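Local coordinates for protein cocosin 1 acidic chain (Cocos nucifera, PDB 5WPW) that serves as a seed storage protein, a hexameric 11S globulin of coconut that acts as a nutrient reservoir and is a potential food allergen, at residues Tyr108-Gly113 with Tyr124-Asn129; Arg35-Ser40 with Leu340-Gln345. The protein carries 2 engineered substitutions. All coordinates share one frame; numbering follows the deposited sequence.

Interaction 1 (Tyr108-Gly113 with Tyr124-Asn129); sequences YQFQEG and YWCYNN
Q109 and F110 meet C126, Y127 and N129 across an intervening strand of the first cupin jelly roll. The evidence is the spacing: the CA atoms of Q109 and Y127 lie 9.4 Å apart, too far for direct backbone pairing. Strand 70-74 runs antiparallel to both 107-110 and 124-127 and lies between them, so these two are next-nearest neighbours running in the same direction, and their contact is made by side chains reaching past the middle strand. Taking 108-113 in order, Q109 starts off alongside 124-129 and extends its chain to bring its amide into the neighbourhood of N129. That end has partners beyond the pair: OE1 accepts a weak hydrogen bond from R223 NH1, and the side chain also packs on R258 of a neighbouring subunit. F110, the next residue, carries most of the contact. With chi1 at 69° its CG sits between the backbone N and the carbonyl carbon, and from there the far rim of the ring reaches the second segment. CE2 touches C126 SG at 3.8 Å and comes within 4.2 Å of the carbonyl O of Y127. The ring also packs on V72 and V134, which places this sulfur-aromatic contact in the buried interior of the barrel. Beyond F110 the chain leaves the contact and turns toward strand 114-118, with Q111 N hydrogen-bonded to D114 OD2. C126 meets the ring with SG anti to its backbone N (chi1 -177°). The sulfur lies 4.7 Å from the centroid of the F110 ring, but the centroid-to-sulfur line is tilted 59° from the ring normal, an oblique approach. SG of C126 is nearly equidistant from two rim carbons, lying 3.9 Å from CZ of F110 as well.

Interaction 2 (Arg35-Ser40 with Leu340-Gln345); sequences RCAGVS and LLIVPQ
A37 and I342 face each other methyl to methyl, CB of A37 lying 3.6 Å from CG2 of I342, and both CB atoms are directed at the opposite segment. The meeting is nearly tip to tip: the angle from CB through CG2 of I342 to CB of A37 is about 139°. I342 achieves this with chi1 at -43°, which keeps CG1 beside the backbone N and puts CG2 anti to it. One residue earlier on the helix, C36 also points across, and its SG comes to 4.5 Å from CB of P344, whose ring stands beside it. That sulfur is tied to C3 in a disulfide, so a covalent bond holds it in place against the proline. The closest backbone approach, 6.7 Å between the CA atoms of A37 and P344, lies between these two side-chain pairs. The contact thus seats the end of helix 32-37, where G38 leaves helical geometry with positive phi, against strand 340-343, the last strand, within this chain, of its sheet in the second cupin domain. P344 also packs on L149 of another subunit. Backbone hydrogen bonding joins L340 to L11 beside the contact, but the four touching residues are buried and meet through apolar groups and a disulfide sulfur, so these side-chain pairs are held by van der Waals packing and hydrophobic burial.

Overall arrangement
The two contacts act at different levels of one bicupin chain. Interaction 1 is internal to the first cupin domain, whereas interaction 2 joins that domain to the second, 300 residues further on; the segments of interaction 1 fall in sequence between those of interaction 2. Their centres are 26 Å apart, on opposite sides of the chain's centre, and about 13 Å separates their nearest atoms, so they do not touch. A structural thread does connect them: in strand 134-140, V134 packs against F110, while L140 shares backbone hydrogen bonding with S40. Both are buried packing contacts, one inside a cupin domain and one between the two, and both regions also approach neighbouring subunits of the hexamer.

Interaction 1 (Tyr108-Gly113 with Tyr124-Asn129)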
loop_
_atom_site.group_PDB
_atom_site.type_symbol
_atom_site.label_atom_id
_atom_site.label_comp_id
_atom_site.label_asym_id
_atom_site.label_seq_id
_atom_site.Cartn_x
_atom_site.Cartn_y
_atom_site.Cartn_z
ATOM N N TYR A 108 -26.357 -2.680 -14.962
ATOM C CA TYR A 108 -25.229 -2.817 -15.867
ATOM C C TYR A 108 -25.686 -3.552 -17.119
ATOM O O TYR A 108 -26.163 -4.689 -17.040
ATOM C CB TYR A 108 -24.099 -3.574 -15.180
ATOM C CG TYR A 108 -23.699 -2.975 -13.853
ATOM C CD1 TYR A 108 -22.701 -2.017 -13.785
ATOM C CD2 TYR A 108 -24.291 -3.389 -12.662
ATOM C CE1 TYR A 108 -22.309 -1.474 -12.581
ATOM C CE2 TYR A 108 -23.907 -2.840 -11.439
ATOM C CZ TYR A 108 -22.915 -1.877 -11.413
ATOM O OH TYR A 108 -22.511 -1.307 -10.218
ATOM N N GLN A 109 -25.525 -2.919 -18.269
ATOM C CA GLN A 109 -25.953 -3.519 -19.524
ATOM C C GLN A 109 -24.764 -4.197 -20.174
ATOM O O GLN A 109 -23.746 -3.555 -20.427
ATOM C CB GLN A 109 -26.579 -2.468 -20.433
ATOM C CG GLN A 109 -27.808 -1.888 -19.786
ATOM C CD GLN A 109 -28.748 -1.285 -20.783
ATOM O OE1 GLN A 109 -29.263 -1.979 -21.661
ATOM N NE2 GLN A 109 -28.975 0.017 -20.666
ATOM N N PHE A 110 -24.889 -5.488 -20.423
ATOM C CA PHE A 110 -23.775 -6.297 -20.880
ATOM C C PHE A 110 -24.031 -6.797 -22.298
ATOM O O PHE A 110 -25.130 -6.684 -22.843
ATOM C CB PHE A 110 -23.536 -7.465 -19.926
ATOM C CG PHE A 110 -24.617 -8.501 -19.940
ATOM C CD1 PHE A 110 -24.560 -9.568 -20.817
ATOM C CD2 PHE A 110 -25.663 -8.441 -19.034
ATOM C CE1 PHE A 110 -25.547 -10.543 -20.823
ATOM C CE2 PHE A 110 -26.640 -9.422 -19.027
ATOM C CZ PHE A 110 -26.588 -10.461 -19.920
ATOM N N GLN A 111 -22.992 -7.358 -22.899
ATOM C CA GLN A 111 -23.099 -7.813 -24.279
ATOM C C GLN A 111 -22.046 -8.881 -24.510
ATOM O O GLN A 111 -21.218 -9.155 -23.640
ATOM C CB GLN A 111 -22.940 -6.644 -25.255
ATOM C CG GLN A 111 -21.502 -6.161 -25.445
ATOM C CD GLN A 111 -21.310 -5.354 -26.733
ATOM O OE1 GLN A 111 -21.002 -5.909 -27.790
ATOM N NE2 GLN A 111 -21.478 -4.034 -26.637
ATOM N N GLU A 112 -22.086 -9.491 -25.698
ATOM C CA GLU A 112 -21.120 -10.532 -26.030
ATOM C C GLU A 112 -19.711 -10.013 -25.811
ATOM O O GLU A 112 -19.408 -8.855 -26.112
ATOM C CB GLU A 112 -21.295 -10.994 -27.484
ATOM C CG GLU A 112 -20.421 -12.190 -27.863
ATOM C CD GLU A 112 -20.371 -12.422 -29.364
ATOM O OE1 GLU A 112 -19.421 -13.088 -29.844
ATOM O OE2 GLU A 112 -21.284 -11.938 -30.058
ATOM N N GLY A 113 -18.864 -10.867 -25.241
ATOM C CA GLY A 113 -17.494 -10.520 -24.955
ATOM C C GLY A 113 -17.262 -9.835 -23.621
ATOM O O GLY A 113 -16.101 -9.589 -23.265
ATOM N N TYR A 124 -26.704 -10.644 -6.727
ATOM C CA TYR A 124 -26.514 -10.506 -8.167
ATOM C C TYR A 124 -27.738 -11.054 -8.896
ATOM O O TYR A 124 -28.257 -12.106 -8.508
ATOM C CB TYR A 124 -25.276 -11.297 -8.575
ATOM C CG TYR A 124 -25.001 -11.492 -10.049
ATOM C CD1 TYR A 124 -24.429 -10.480 -10.799
ATOM C CD2 TYR A 124 -25.251 -12.711 -10.673
ATOM C CE1 TYR A 124 -24.144 -10.649 -12.139
ATOM C CE2 TYR A 124 -24.962 -12.895 -12.027
ATOM C CZ TYR A 124 -24.411 -11.853 -12.750
ATOM O OH TYR A 124 -24.110 -11.996 -14.089
ATOM N N TRP A 125 -28.177 -10.369 -9.961
ATOM C CA TRP A 125 -29.242 -10.877 -10.828
ATOM C C TRP A 125 -28.964 -10.462 -12.274
ATOM O O TRP A 125 -28.206 -9.523 -12.540
ATOM C CB TRP A 125 -30.643 -10.393 -10.353
ATOM C CG TRP A 125 -30.811 -8.903 -10.300
ATOM C CD1 TRP A 125 -30.652 -8.098 -9.197
ATOM C CD2 TRP A 125 -31.196 -8.038 -11.372
ATOM N NE1 TRP A 125 -30.897 -6.791 -9.528
ATOM C CE2 TRP A 125 -31.222 -6.724 -10.859
ATOM C CE3 TRP A 125 -31.499 -8.245 -12.729
ATOM C CZ2 TRP A 125 -31.545 -5.621 -11.643
ATOM C CZ3 TRP A 125 -31.821 -7.143 -13.514
ATOM C CH2 TRP A 125 -31.838 -5.847 -12.970
ATOM N N CYS A 126 -29.624 -11.151 -13.208
ATOM C CA CYS A 126 -29.263 -11.103 -14.625
ATOM C C CYS A 126 -30.519 -11.267 -15.458
ATOM O O CYS A 126 -31.226 -12.259 -15.276
ATOM C CB CYS A 126 -28.293 -12.229 -14.973
ATOM S SG CYS A 126 -27.727 -12.204 -16.671
ATOM N N TYR A 127 -30.773 -10.337 -16.376
ATOM C CA TYR A 127 -31.982 -10.401 -17.205
ATOM C C TYR A 127 -31.623 -10.295 -18.686
ATOM O O TYR A 127 -30.885 -9.388 -19.097
ATOM C CB TYR A 127 -32.968 -9.301 -16.814
ATOM C CG TYR A 127 -34.193 -9.179 -17.733
ATOM C CD1 TYR A 127 -35.214 -10.129 -17.702
ATOM C CD2 TYR A 127 -34.322 -8.107 -18.619
ATOM C CE1 TYR A 127 -36.356 -10.013 -18.549
ATOM C CE2 TYR A 127 -35.451 -7.982 -19.478
ATOM C CZ TYR A 127 -36.458 -8.934 -19.430
ATOM O OH TYR A 127 -37.577 -8.805 -20.266
ATOM N N ASN A 128 -32.183 -11.199 -19.491
ATOM C CA ASN A 128 -31.964 -11.229 -20.937
ATOM C C ASN A 128 -33.050 -10.415 -21.625
ATOM O O ASN A 128 -34.188 -10.867 -21.732
ATOM C CB ASN A 128 -31.965 -12.673 -21.436
ATOM C CG ASN A 128 -31.728 -12.786 -22.940
ATOM O OD1 ASN A 128 -31.518 -11.785 -23.639
ATOM N ND2 ASN A 128 -31.731 -14.007 -23.430
ATOM N N ASN A 129 -32.702 -9.223 -22.104
ATOM C CA ASN A 129 -33.665 -8.364 -22.778
ATOM C C ASN A 129 -33.479 -8.330 -24.289
ATOM O O ASN A 129 -34.063 -7.472 -24.955
ATOM C CB ASN A 129 -33.592 -6.946 -22.221
ATOM C CG ASN A 129 -32.258 -6.299 -22.473
ATOM O OD1 ASN A 129 -31.330 -6.910 -23.009
ATOM N ND2 ASN A 129 -32.147 -5.058 -22.080
#

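Interaction 2 (Arg35-Ser40 with Leu340-Gln345)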
loop_
_atom_site.group_PDB
_atom_site.type_symbol
_atom_site.label_atom_id
_atom_site.label_comp_id
_atom_site.label_asym_id
_atom_site.label_seq_id
_atom_site.Cartn_x
_atom_site.Cartn_y
_atom_site.Cartn_z
ATOM N N ARG A 35 -10.405 -29.759 -8.614
ATOM C CA ARG A 35 -9.854 -29.748 -7.271
ATOM C C ARG A 35 -8.402 -29.273 -7.269
ATOM O O ARG A 35 -7.978 -28.599 -6.329
ATOM C CB ARG A 35 -9.991 -31.136 -6.634
ATOM C CG ARG A 35 -11.350 -31.358 -5.948
ATOM C CD ARG A 35 -11.369 -32.623 -5.096
ATOM N NE ARG A 35 -11.264 -33.832 -5.914
ATOM C CZ ARG A 35 -11.757 -35.021 -5.574
ATOM N NH1 ARG A 35 -12.404 -35.177 -4.422
ATOM N NH2 ARG A 35 -11.608 -36.058 -6.395
ATOM N N CYS A 36 -7.630 -29.576 -8.312
ATOM C CA CYS A 36 -6.276 -29.038 -8.349
ATOM C C CYS A 36 -6.301 -27.533 -8.567
ATOM O O CYS A 36 -5.541 -26.801 -7.933
ATOM C CB CYS A 36 -5.445 -29.721 -9.435
ATOM S SG CYS A 36 -3.840 -28.887 -9.816
ATOM N N ALA A 37 -7.187 -27.053 -9.443
ATOM C CA ALA A 37 -7.250 -25.629 -9.727
ATOM C C ALA A 37 -7.937 -24.851 -8.614
ATOM O O ALA A 37 -7.742 -23.640 -8.525
ATOM C CB ALA A 37 -7.987 -25.382 -11.049
ATOM N N GLY A 38 -8.739 -25.514 -7.786
ATOM C CA GLY A 38 -9.488 -24.836 -6.736
ATOM C C GLY A 38 -10.620 -23.956 -7.221
ATOM O O GLY A 38 -10.872 -22.889 -6.630
ATOM N N VAL A 39 -11.315 -24.377 -8.283
ATOM C CA VAL A 39 -12.406 -23.614 -8.874
ATOM C C VAL A 39 -13.613 -24.533 -9.069
ATOM O O VAL A 39 -13.506 -25.762 -9.018
ATOM C CB VAL A 39 -12.010 -22.955 -10.219
ATOM C CG1 VAL A 39 -10.854 -21.949 -10.028
ATOM C CG2 VAL A 39 -11.616 -24.001 -11.213
ATOM N N SER A 40 -14.778 -23.906 -9.231
ATOM C CA SER A 40 -15.991 -24.514 -9.764
ATOM C C SER A 40 -16.438 -23.710 -10.977
ATOM O O SER A 40 -16.335 -22.478 -10.982
ATOM C CB SER A 40 -17.127 -24.534 -8.724
ATOM O OG SER A 40 -16.644 -24.914 -7.447
ATOM N N LEU A 340 -13.801 -27.533 -22.012
ATOM C CA LEU A 340 -13.035 -26.833 -20.999
ATOM C C LEU A 340 -11.779 -27.627 -20.692
ATOM O O LEU A 340 -11.804 -28.863 -20.655
ATOM C CB LEU A 340 -13.873 -26.644 -19.748
ATOM C CG LEU A 340 -13.255 -25.947 -18.547
ATOM C CD1 LEU A 340 -14.323 -25.132 -17.846
ATOM C CD2 LEU A 340 -12.681 -26.989 -17.619
ATOM N N LEU A 341 -10.687 -26.911 -20.448
ATOM C CA LEU A 341 -9.411 -27.543 -20.135
ATOM C C LEU A 341 -8.747 -26.726 -19.044
ATOM O O LEU A 341 -8.556 -25.521 -19.216
ATOM C CB LEU A 341 -8.488 -27.597 -21.359
ATOM C CG LEU A 341 -7.126 -28.265 -21.185
ATOM C CD1 LEU A 341 -7.323 -29.755 -20.876
ATOM C CD2 LEU A 341 -6.202 -28.064 -22.422
ATOM N N ILE A 342 -8.354 -27.381 -17.961
ATOM C CA ILE A 342 -7.554 -26.737 -16.920
ATOM C C ILE A 342 -6.074 -26.990 -17.183
ATOM O O ILE A 342 -5.623 -28.140 -17.232
ATOM C CB ILE A 342 -7.941 -27.243 -15.530
ATOM C CG1 ILE A 342 -9.460 -27.352 -15.386
ATOM C CG2 ILE A 342 -7.331 -26.337 -14.452
ATOM C CD1 ILE A 342 -10.150 -26.066 -15.239
ATOM N N VAL A 343 -5.302 -25.916 -17.293
ATOM C CA VAL A 343 -3.857 -26.031 -17.411
ATOM C C VAL A 343 -3.252 -25.575 -16.085
ATOM O O VAL A 343 -3.344 -24.391 -15.727
ATOM C CB VAL A 343 -3.328 -25.227 -18.602
ATOM C CG1 VAL A 343 -1.825 -25.464 -18.815
ATOM C CG2 VAL A 343 -4.134 -25.625 -19.894
ATOM N N PRO A 344 -2.639 -26.474 -15.330
ATOM C CA PRO A 344 -2.090 -26.099 -14.027
ATOM C C PRO A 344 -0.924 -25.133 -14.139
ATOM O O PRO A 344 -0.191 -25.101 -15.128
ATOM C CB PRO A 344 -1.644 -27.439 -13.434
ATOM C CG PRO A 344 -2.440 -28.471 -14.180
ATOM C CD PRO A 344 -2.589 -27.926 -15.555
ATOM N N GLN A 345 -0.761 -24.343 -13.079
ATOM C CA GLN A 345 0.347 -23.414 -12.966
ATOM C C GLN A 345 1.651 -24.139 -13.277
ATOM O O GLN A 345 1.829 -25.310 -12.910
ATOM C CB GLN A 345 0.388 -22.837 -11.536
ATOM C CG GLN A 345 1.609 -21.967 -11.249
ATOM C CD GLN A 345 1.756 -21.622 -9.760
ATOM O OE1 GLN A 345 2.418 -20.634 -9.390
ATOM N NE2 GLN A 345 1.154 -22.426 -8.916
#